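Local coordinates for Exo-poly-alpha-D-galacturonosidase (PDB 3JUR), which probably hydrolyses polygalacturonic acid of pectin by removing residues from the chain ends, as a heat-active exopolygalacturonase of glycosyl hydrolase family 28, at residues D[74-77]-D[81-84]; D[88-93]-D[115-120]; D[125-130]-D[191-196]; D[206-209]-D[215-218]. All coordinates share one frame; numbering follows the deposited sequence.

Interaction 1: D[74-77]-D[81-84]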
# COMPACT_ATOMS: atom_id res chain seq x y z
N ILE D 74 -30.94 28.97 -37.61
CA ILE D 74 -31.26 30.27 -37.00
C ILE D 74 -30.01 31.13 -36.99
O ILE D 74 -28.96 30.70 -36.49
CB ILE D 74 -31.79 30.10 -35.55
CG1 ILE D 74 -33.15 29.38 -35.54
CG2 ILE D 74 -31.87 31.44 -34.82
CD1 ILE D 74 -33.53 28.81 -34.19
N HIS D 75 -30.12 32.32 -37.56
CA HIS D 75 -29.01 33.27 -37.58
C HIS D 75 -29.23 34.40 -36.58
O HIS D 75 -30.11 35.23 -36.74
CB HIS D 75 -28.77 33.81 -39.00
CG HIS D 75 -28.10 32.83 -39.91
ND1 HIS D 75 -27.71 33.15 -41.19
CD2 HIS D 75 -27.74 31.54 -39.72
CE1 HIS D 75 -27.15 32.10 -41.76
NE2 HIS D 75 -27.16 31.11 -40.88
N LEU D 76 -28.43 34.39 -35.51
CA LEU D 76 -28.50 35.41 -34.48
C LEU D 76 -27.80 36.69 -34.94
O LEU D 76 -27.00 36.66 -35.88
CB LEU D 76 -27.91 34.90 -33.17
CG LEU D 76 -28.62 33.70 -32.53
CD1 LEU D 76 -27.75 33.03 -31.47
CD2 LEU D 76 -29.98 34.09 -31.95
N LYS D 77 -28.13 37.80 -34.31
CA LYS D 77 -27.42 39.06 -34.53
C LYS D 77 -26.98 39.59 -33.17
O LYS D 77 -27.37 39.03 -32.14
CB LYS D 77 -28.31 40.07 -35.27
CG LYS D 77 -28.75 39.60 -36.66
CD LYS D 77 -29.57 40.63 -37.39
CE LYS D 77 -30.14 40.05 -38.68
NZ LYS D 77 -30.64 41.12 -39.59
N GLU D 81 -30.89 37.71 -27.31
CA GLU D 81 -31.01 36.54 -26.45
C GLU D 81 -32.11 35.63 -26.99
O GLU D 81 -33.27 36.04 -27.10
CB GLU D 81 -31.31 36.95 -25.01
CG GLU D 81 -31.46 35.78 -24.02
CD GLU D 81 -31.94 36.23 -22.64
OE1 GLU D 81 -31.45 37.27 -22.15
OE2 GLU D 81 -32.81 35.55 -22.06
N LEU D 82 -31.74 34.40 -27.33
CA LEU D 82 -32.71 33.39 -27.74
C LEU D 82 -33.16 32.60 -26.50
O LEU D 82 -32.42 31.76 -26.00
CB LEU D 82 -32.10 32.48 -28.81
CG LEU D 82 -32.93 31.36 -29.43
CD1 LEU D 82 -34.13 31.89 -30.24
CD2 LEU D 82 -32.05 30.46 -30.29
N HIS D 83 -34.36 32.89 -26.02
CA HIS D 83 -34.88 32.29 -24.79
C HIS D 83 -35.80 31.11 -25.11
O HIS D 83 -36.93 31.29 -25.58
CB HIS D 83 -35.59 33.35 -23.93
CG HIS D 83 -36.05 32.85 -22.60
ND1 HIS D 83 -35.17 32.49 -21.59
CD2 HIS D 83 -37.29 32.68 -22.09
CE1 HIS D 83 -35.86 32.09 -20.54
NE2 HIS D 83 -37.15 32.20 -20.81
N VAL D 84 -35.29 29.90 -24.86
CA VAL D 84 -35.95 28.67 -25.27
C VAL D 84 -36.65 27.97 -24.10
O VAL D 84 -35.99 27.43 -23.19
CB VAL D 84 -34.95 27.68 -25.95
CG1 VAL D 84 -35.71 26.57 -26.67
CG2 VAL D 84 -34.05 28.42 -26.92
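No flat group enters the contact in which L82 meets I74 and L76: all three partners are branched aliphatic chains, with no ring face or edge between them. H75, between I74 and L76, lies on the other side of its strand, where it meets the ring of Y118 with the planes inclined at about 55° and its NE2 is hydrogen-bonded to S114 OG. On the inner side the closest approach is L76 CD2 to L82 CB, 4.1 Å, so one methyl of L76 settles at the root of L82 rather than at its tip. L76 lies transverse to L82. L82 CG stands anti to its own backbone N (chi1 -178°), which carries the isopropyl end (CG with its two methyls) on past L76 and toward I74; there L82 CD2 lies 4.5 Å from I74 CD1, a looser touch. The backbones stay well apart, with L76 CA 8.2 Å from L82 CA, because the chain turns a corner between them. This is the inside of a bend between two faces of the right-handed parallel beta-helix usual in this family: I74 and L76 join L116 and Y118 through backbone bonds on one face, while E81 joins G60 and L62 on the next. Helix 44-57 packs over the same aliphatic patch, F47 reaching both I74 and L82, and I51 reaching I74. At the outer surface K77 NZ makes a salt bridge with E52 OE1 of that helix.

Interaction 2: D[88-93]-D[115-120]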
# COMPACT_ATOMS: atom_id res chain seq x y z
N ILE D 88 -36.82 23.70 -29.96
CA ILE D 88 -36.50 24.10 -31.33
C ILE D 88 -35.99 22.85 -32.05
O ILE D 88 -34.92 22.32 -31.70
CB ILE D 88 -35.44 25.24 -31.40
CG1 ILE D 88 -35.96 26.50 -30.70
CG2 ILE D 88 -35.10 25.55 -32.85
CD1 ILE D 88 -34.93 27.61 -30.55
N LYS D 89 -36.77 22.37 -33.01
CA LYS D 89 -36.41 21.15 -33.75
C LYS D 89 -36.02 21.51 -35.17
O LYS D 89 -36.85 22.00 -35.95
CB LYS D 89 -37.56 20.14 -33.74
CG LYS D 89 -37.22 18.82 -34.43
CD LYS D 89 -38.36 17.80 -34.36
CE LYS D 89 -37.96 16.48 -35.00
NZ LYS D 89 -36.73 15.92 -34.36
N PHE D 90 -34.76 21.26 -35.50
CA PHE D 90 -34.21 21.66 -36.79
C PHE D 90 -34.56 20.67 -37.89
O PHE D 90 -34.42 19.47 -37.71
CB PHE D 90 -32.71 21.89 -36.68
CG PHE D 90 -32.36 23.08 -35.85
CD1 PHE D 90 -32.18 22.95 -34.47
CD2 PHE D 90 -32.27 24.34 -36.43
CE1 PHE D 90 -31.88 24.06 -33.69
CE2 PHE D 90 -31.97 25.45 -35.65
CZ PHE D 90 -31.77 25.31 -34.29
N ILE D 91 -35.02 21.20 -39.02
CA ILE D 91 -35.37 20.38 -40.18
C ILE D 91 -34.08 19.90 -40.88
O ILE D 91 -33.30 20.72 -41.36
CB ILE D 91 -36.32 21.11 -41.16
CG1 ILE D 91 -37.58 21.59 -40.42
CG2 ILE D 91 -36.70 20.19 -42.32
CD1 ILE D 91 -38.37 22.68 -41.14
N PRO D 92 -33.86 18.57 -40.91
CA PRO D 92 -32.61 18.00 -41.40
C PRO D 92 -32.55 17.85 -42.93
O PRO D 92 -32.25 16.77 -43.44
CB PRO D 92 -32.59 16.62 -40.72
CG PRO D 92 -34.05 16.24 -40.66
CD PRO D 92 -34.80 17.53 -40.46
N ASP D 93 -32.84 18.94 -43.65
CA ASP D 93 -32.64 19.00 -45.10
C ASP D 93 -31.48 19.94 -45.40
O ASP D 93 -31.60 21.15 -45.19
CB ASP D 93 -33.91 19.47 -45.81
CG ASP D 93 -33.83 19.37 -47.33
OD1 ASP D 93 -34.89 19.26 -47.97
OD2 ASP D 93 -32.71 19.40 -47.90
N PRO D 115 -24.11 26.30 -39.69
CA PRO D 115 -24.45 25.67 -38.41
C PRO D 115 -25.93 25.92 -38.09
O PRO D 115 -26.51 26.88 -38.60
CB PRO D 115 -23.55 26.42 -37.42
CG PRO D 115 -22.38 26.81 -38.23
CD PRO D 115 -22.93 27.17 -39.58
N LEU D 116 -26.52 25.07 -37.26
CA LEU D 116 -27.96 25.14 -36.98
C LEU D 116 -28.33 26.42 -36.23
O LEU D 116 -29.37 27.02 -36.49
CB LEU D 116 -28.46 23.88 -36.24
CG LEU D 116 -27.93 22.47 -36.59
CD1 LEU D 116 -28.84 21.41 -35.99
CD2 LEU D 116 -27.71 22.20 -38.06
N VAL D 117 -27.48 26.84 -35.30
CA VAL D 117 -27.60 28.16 -34.67
C VAL D 117 -26.27 28.87 -34.92
O VAL D 117 -25.21 28.35 -34.57
CB VAL D 117 -27.90 28.07 -33.15
CG1 VAL D 117 -28.13 29.45 -32.57
CG2 VAL D 117 -29.11 27.19 -32.88
N TYR D 118 -26.33 30.03 -35.55
CA TYR D 118 -25.13 30.68 -36.08
C TYR D 118 -25.07 32.17 -35.78
O TYR D 118 -26.05 32.91 -36.01
CB TYR D 118 -25.05 30.44 -37.60
CG TYR D 118 -23.83 30.98 -38.33
CD1 TYR D 118 -22.55 30.49 -38.07
CD2 TYR D 118 -23.97 31.97 -39.32
CE1 TYR D 118 -21.43 30.97 -38.76
CE2 TYR D 118 -22.86 32.46 -40.01
CZ TYR D 118 -21.60 31.95 -39.72
OH TYR D 118 -20.51 32.44 -40.41
N ALA D 119 -23.92 32.61 -35.26
CA ALA D 119 -23.61 34.03 -35.13
C ALA D 119 -22.19 34.29 -35.65
O ALA D 119 -21.25 33.59 -35.29
CB ALA D 119 -23.74 34.48 -33.68
N LEU D 120 -22.06 35.31 -36.50
CA LEU D 120 -20.76 35.68 -37.05
C LEU D 120 -20.46 37.15 -36.76
O LEU D 120 -21.28 38.01 -37.07
CB LEU D 120 -20.73 35.44 -38.57
CG LEU D 120 -19.55 36.02 -39.36
CD1 LEU D 120 -18.23 35.32 -39.03
CD2 LEU D 120 -19.82 35.98 -40.86
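Inside the parallel beta-helix, the phenyl ring of F90 spans from one face to another and lies against L116 and V117, at the start of strand 117-120. L116 CB sits over one face of the ring, 3.8 Å from its centroid and 10° off the ring normal, a nearly vertical CH-pi contact. The branch of L116 extends the cover toward the root of the phenylalanine, with L116 CD1 3.9 Å from F90 CG. At the far end the ring meets main chain: F90 CE2 comes to 3.2 Å from L116 O, the oxygen standing obliquely above that corner of the ring, on the face that L116 CB covers. That carbonyl is already in use, since L116 O probably accepts a hydrogen bond from I74 N. F90 CZ presses on V117 CG2 at 3.5 Å, the methyl approaching obliquely while V117 stands roughly perpendicular to F90. With chi1 at -68°, F90 CG lies opposite its own carbonyl carbon, and this swing sends the ring across the interior. A loop also takes part, as Y97 touches both F90 and L116. Outside the core, K89 NZ faces the other way into a salt bridge with D134 OD2. Beyond F90 the chain leaves the strand through an inverse gamma turn centred on P92, with a weak bond of 2.9 Å from D93 N to I91 O, before the excursion that returns at P115. Aromatic and aliphatic side chains pointing inward from different faces in this way are the usual interior of a right-handed parallel beta-helix.

Interaction 3: D[125-130]-D[191-196]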
# COMPACT_ATOMS: atom_id res chain seq x y z
N VAL D 125 -24.45 38.11 -27.27
CA VAL D 125 -25.40 37.14 -27.78
C VAL D 125 -25.59 36.03 -26.76
O VAL D 125 -24.62 35.55 -26.18
CB VAL D 125 -24.95 36.59 -29.16
CG1 VAL D 125 -25.89 35.49 -29.65
CG2 VAL D 125 -24.90 37.71 -30.20
N ALA D 126 -26.84 35.65 -26.50
CA ALA D 126 -27.13 34.64 -25.48
C ALA D 126 -28.16 33.61 -25.91
O ALA D 126 -29.08 33.93 -26.67
CB ALA D 126 -27.56 35.31 -24.18
N ILE D 127 -27.99 32.38 -25.44
CA ILE D 127 -29.01 31.35 -25.56
C ILE D 127 -29.35 30.87 -24.14
O ILE D 127 -28.49 30.33 -23.45
CB ILE D 127 -28.55 30.18 -26.45
CG1 ILE D 127 -28.27 30.67 -27.88
CG2 ILE D 127 -29.59 29.05 -26.44
CD1 ILE D 127 -27.42 29.71 -28.71
N THR D 128 -30.59 31.09 -23.72
CA THR D 128 -30.99 30.85 -22.33
C THR D 128 -32.29 30.03 -22.29
O THR D 128 -32.87 29.73 -23.34
CB THR D 128 -31.18 32.18 -21.54
OG1 THR D 128 -32.35 32.87 -22.01
CG2 THR D 128 -29.97 33.10 -21.69
N GLY D 129 -32.75 29.69 -21.09
CA GLY D 129 -34.01 28.97 -20.91
C GLY D 129 -33.79 27.51 -20.61
O GLY D 129 -32.66 27.03 -20.65
N SER D 130 -34.86 26.79 -20.33
CA SER D 130 -34.75 25.39 -19.94
C SER D 130 -35.32 24.44 -21.00
O SER D 130 -35.64 23.29 -20.71
CB SER D 130 -35.47 25.16 -18.61
OG SER D 130 -36.85 25.43 -18.77
N SER D 191 -21.44 22.28 -37.66
CA SER D 191 -21.57 22.31 -36.20
C SER D 191 -23.03 22.60 -35.82
O SER D 191 -23.81 23.07 -36.66
CB SER D 191 -20.66 23.39 -35.61
OG SER D 191 -19.29 23.06 -35.73
N PHE D 192 -23.41 22.29 -34.58
CA PHE D 192 -24.75 22.60 -34.10
C PHE D 192 -24.85 24.10 -33.77
O PHE D 192 -25.40 24.87 -34.54
CB PHE D 192 -25.12 21.72 -32.90
CG PHE D 192 -26.60 21.65 -32.60
CD1 PHE D 192 -27.17 20.44 -32.20
CD2 PHE D 192 -27.42 22.78 -32.70
CE1 PHE D 192 -28.53 20.36 -31.92
CE2 PHE D 192 -28.78 22.70 -32.40
CZ PHE D 192 -29.34 21.49 -32.02
N VAL D 193 -24.30 24.49 -32.62
CA VAL D 193 -24.30 25.90 -32.21
C VAL D 193 -22.89 26.47 -32.44
O VAL D 193 -21.92 25.96 -31.88
CB VAL D 193 -24.72 26.07 -30.72
CG1 VAL D 193 -24.72 27.54 -30.31
CG2 VAL D 193 -26.09 25.44 -30.46
N GLN D 194 -22.79 27.51 -33.26
CA GLN D 194 -21.49 28.10 -33.57
C GLN D 194 -21.51 29.61 -33.46
O GLN D 194 -22.34 30.28 -34.07
CB GLN D 194 -20.99 27.66 -34.96
CG GLN D 194 -19.52 28.02 -35.25
CD GLN D 194 -19.01 27.46 -36.58
OE1 GLN D 194 -19.31 27.99 -37.65
NE2 GLN D 194 -18.24 26.39 -36.50
N PHE D 195 -20.61 30.13 -32.63
CA PHE D 195 -20.33 31.55 -32.53
C PHE D 195 -18.97 31.77 -33.18
O PHE D 195 -17.97 31.22 -32.73
CB PHE D 195 -20.28 32.00 -31.06
CG PHE D 195 -21.55 31.72 -30.30
CD1 PHE D 195 -22.60 32.63 -30.32
CD2 PHE D 195 -21.69 30.54 -29.56
CE1 PHE D 195 -23.79 32.37 -29.63
CE2 PHE D 195 -22.87 30.27 -28.86
CZ PHE D 195 -23.92 31.19 -28.90
N TYR D 196 -18.95 32.55 -34.26
CA TYR D 196 -17.72 32.78 -35.02
C TYR D 196 -17.25 34.22 -34.86
O TYR D 196 -17.94 35.16 -35.27
CB TYR D 196 -17.93 32.43 -36.49
CG TYR D 196 -16.71 31.80 -37.13
CD1 TYR D 196 -16.62 30.41 -37.28
CD2 TYR D 196 -15.64 32.58 -37.56
CE1 TYR D 196 -15.50 29.82 -37.85
CE2 TYR D 196 -14.52 32.00 -38.13
CZ TYR D 196 -14.45 30.63 -38.28
OH TYR D 196 -13.33 30.07 -38.84
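F195 reaches from strand 193-196 across the interior of the beta-helix to V125 and I127 on strand 125-128. From CB the side chain runs inward, with CG opposite the carbonyl carbon (chi1 -58°), and the contact is made chiefly by the outer atoms CE1 and CZ. F195 CE1 lies 3.8 Å from V125 CG1, and this methyl approaches the edge of the ring, near its plane. At the tip, F195 CZ is 3.8 Å from I127 CD1, which comes in obliquely. V203 and V201 on the strand next to 125-128 also touch this ring, and A119 packs against it from strand 117-120. I127 serves a second partner as well: it and V193 run alongside each other with their tips pointing opposite ways, and I127 CD1 reaches V193 CG1 at 3.8 Å. One terminal methyl therefore wedges between an aromatic tip and a valine branch. The strand axes come no nearer than 10.3 Å, and their directions differ by 164°, almost antiparallel. That relation belongs to two faces of a parallel beta-helix seen through its core, since each strand finds its hydrogen-bonded neighbours, running the same way, in the coils before and after. The side chains that meet across this gap, V125, I127, V193 and F195, are all apolar. Polar groups point outward: T128 OG1 bonds E81 OE2 and H83 ND1, while Q194 OE1 bonds T103 OG1. Although oblique to the ring, I127 CD1 is equally far, 4.6 Å, from F195 CE1 and F195 CE2.

Interaction 4: D[206-209]-D[215-218]. Unlike the reference sequence in segment 215-218: I216 (reference Val).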
# COMPACT_ATOMS: atom_id res chain seq x y z
N VAL D 206 -30.27 25.29 -21.51
CA VAL D 206 -30.83 24.42 -22.55
C VAL D 206 -30.27 22.99 -22.58
O VAL D 206 -29.14 22.75 -22.16
CB VAL D 206 -30.70 25.05 -23.96
CG1 VAL D 206 -31.50 26.35 -24.04
CG2 VAL D 206 -29.23 25.29 -24.32
N LYS D 207 -31.08 22.07 -23.07
CA LYS D 207 -30.64 20.72 -23.39
C LYS D 207 -30.39 20.62 -24.90
O LYS D 207 -31.15 21.18 -25.70
CB LYS D 207 -31.69 19.68 -22.97
CG LYS D 207 -31.22 18.24 -23.10
CD LYS D 207 -32.31 17.25 -22.75
CE LYS D 207 -31.75 15.85 -22.76
NZ LYS D 207 -32.79 14.84 -22.40
N ILE D 208 -29.33 19.92 -25.28
CA ILE D 208 -28.98 19.73 -26.70
C ILE D 208 -28.91 18.24 -27.05
O ILE D 208 -28.13 17.49 -26.45
CB ILE D 208 -27.64 20.41 -27.06
CG1 ILE D 208 -27.74 21.93 -26.86
CG2 ILE D 208 -27.23 20.08 -28.51
CD1 ILE D 208 -26.41 22.63 -26.87
N ILE D 209 -29.72 17.84 -28.04
CA ILE D 209 -29.85 16.45 -28.50
C ILE D 209 -29.72 16.32 -30.03
O ILE D 209 -29.89 17.31 -30.78
CB ILE D 209 -31.22 15.82 -28.07
CG1 ILE D 209 -32.41 16.57 -28.67
CG2 ILE D 209 -31.34 15.77 -26.54
CD1 ILE D 209 -33.77 15.97 -28.31
N CYS D 215 -21.34 19.97 -30.85
CA CYS D 215 -22.56 20.54 -30.27
C CYS D 215 -22.45 22.04 -30.03
O CYS D 215 -23.24 22.81 -30.57
CB CYS D 215 -23.00 19.79 -29.01
SG CYS D 215 -23.48 18.06 -29.31
N ILE D 216 -21.47 22.45 -29.23
CA ILE D 216 -21.23 23.87 -28.98
C ILE D 216 -19.82 24.27 -29.41
O ILE D 216 -18.82 23.82 -28.83
CB ILE D 216 -21.50 24.26 -27.52
CG1 ILE D 216 -22.96 23.96 -27.17
CG2 ILE D 216 -21.15 25.73 -27.29
CD1 ILE D 216 -23.41 24.48 -25.83
N HIS D 217 -19.76 25.13 -30.42
CA HIS D 217 -18.50 25.42 -31.11
C HIS D 217 -18.20 26.92 -31.21
O HIS D 217 -18.42 27.52 -32.26
CB HIS D 217 -18.51 24.73 -32.49
CG HIS D 217 -17.18 24.73 -33.19
ND1 HIS D 217 -17.06 24.51 -34.54
CD2 HIS D 217 -15.92 24.94 -32.73
CE1 HIS D 217 -15.78 24.57 -34.88
NE2 HIS D 217 -15.07 24.84 -33.80
N PRO D 218 -17.71 27.53 -30.11
CA PRO D 218 -17.25 28.91 -30.22
C PRO D 218 -15.87 28.96 -30.87
O PRO D 218 -14.99 28.16 -30.52
CB PRO D 218 -17.18 29.39 -28.76
CG PRO D 218 -17.07 28.16 -27.94
CD PRO D 218 -17.53 26.98 -28.75
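I208 overlaps I216 at its tip and C215 at its branch, so both arms of one isoleucine are in use. The longer arm ends at CD1, which lies 3.7 Å from I216 CD1 and equally 3.7 Å from I216 CG1; it rests across the last bond of the partner rather than on a single methyl. The two isoleucines are set nearly perpendicular. The bond from CA to CB of I216 does not aim at segment 206-209, but its chi1 of -61° sets CG1 opposite the carbonyl carbon and swings the ethyl arm back to the meeting point. I216 stands where the reference sequence has valine. The short arm of I208 keeps a wider distance: CG2 is 4.3 Å from C215 CB, and C215 SG is at much the same range from that methyl. The backbones pass at 7.4 Å between I208 CA and C215 CA, the point where the chain, having left strand 207-209, swings round to begin the weakly bonded strand at about 216-218. I231 touches both I208 and C215, while I226 and I229 cover I216, all three on strand 224-233. The next side chain, H217, faces the other way: NE2 bonds E244 OE2, ND1 bonds S191 OG, and its ring stands edge-to-face with that of W214. Aliphatic side chains stacked inward where one coil passes to the next are characteristic of the right-handed parallel beta-helix of family 28 hydrolases.

In the fold
All four contacts are buried and apolar, and each joins two faces of the beta-helix through its interior. Interaction 1 bridges a short corner near the end covered by helix 44-57; interaction 4 spans another brief connection further along. Interactions 2 and 3 link segments separated by long excursions, and they alone put an aromatic ring into the contact: face-on in one, edge and tip in the other. Backbone bonds tie them together: I74 and L76 to segment 115-120, L82 to A126, segment 115-120 to 191-196, and V193 to segment 215-218. Interactions 3 and 4 have centres about 7 Å apart; interactions 2 and 4 do not touch.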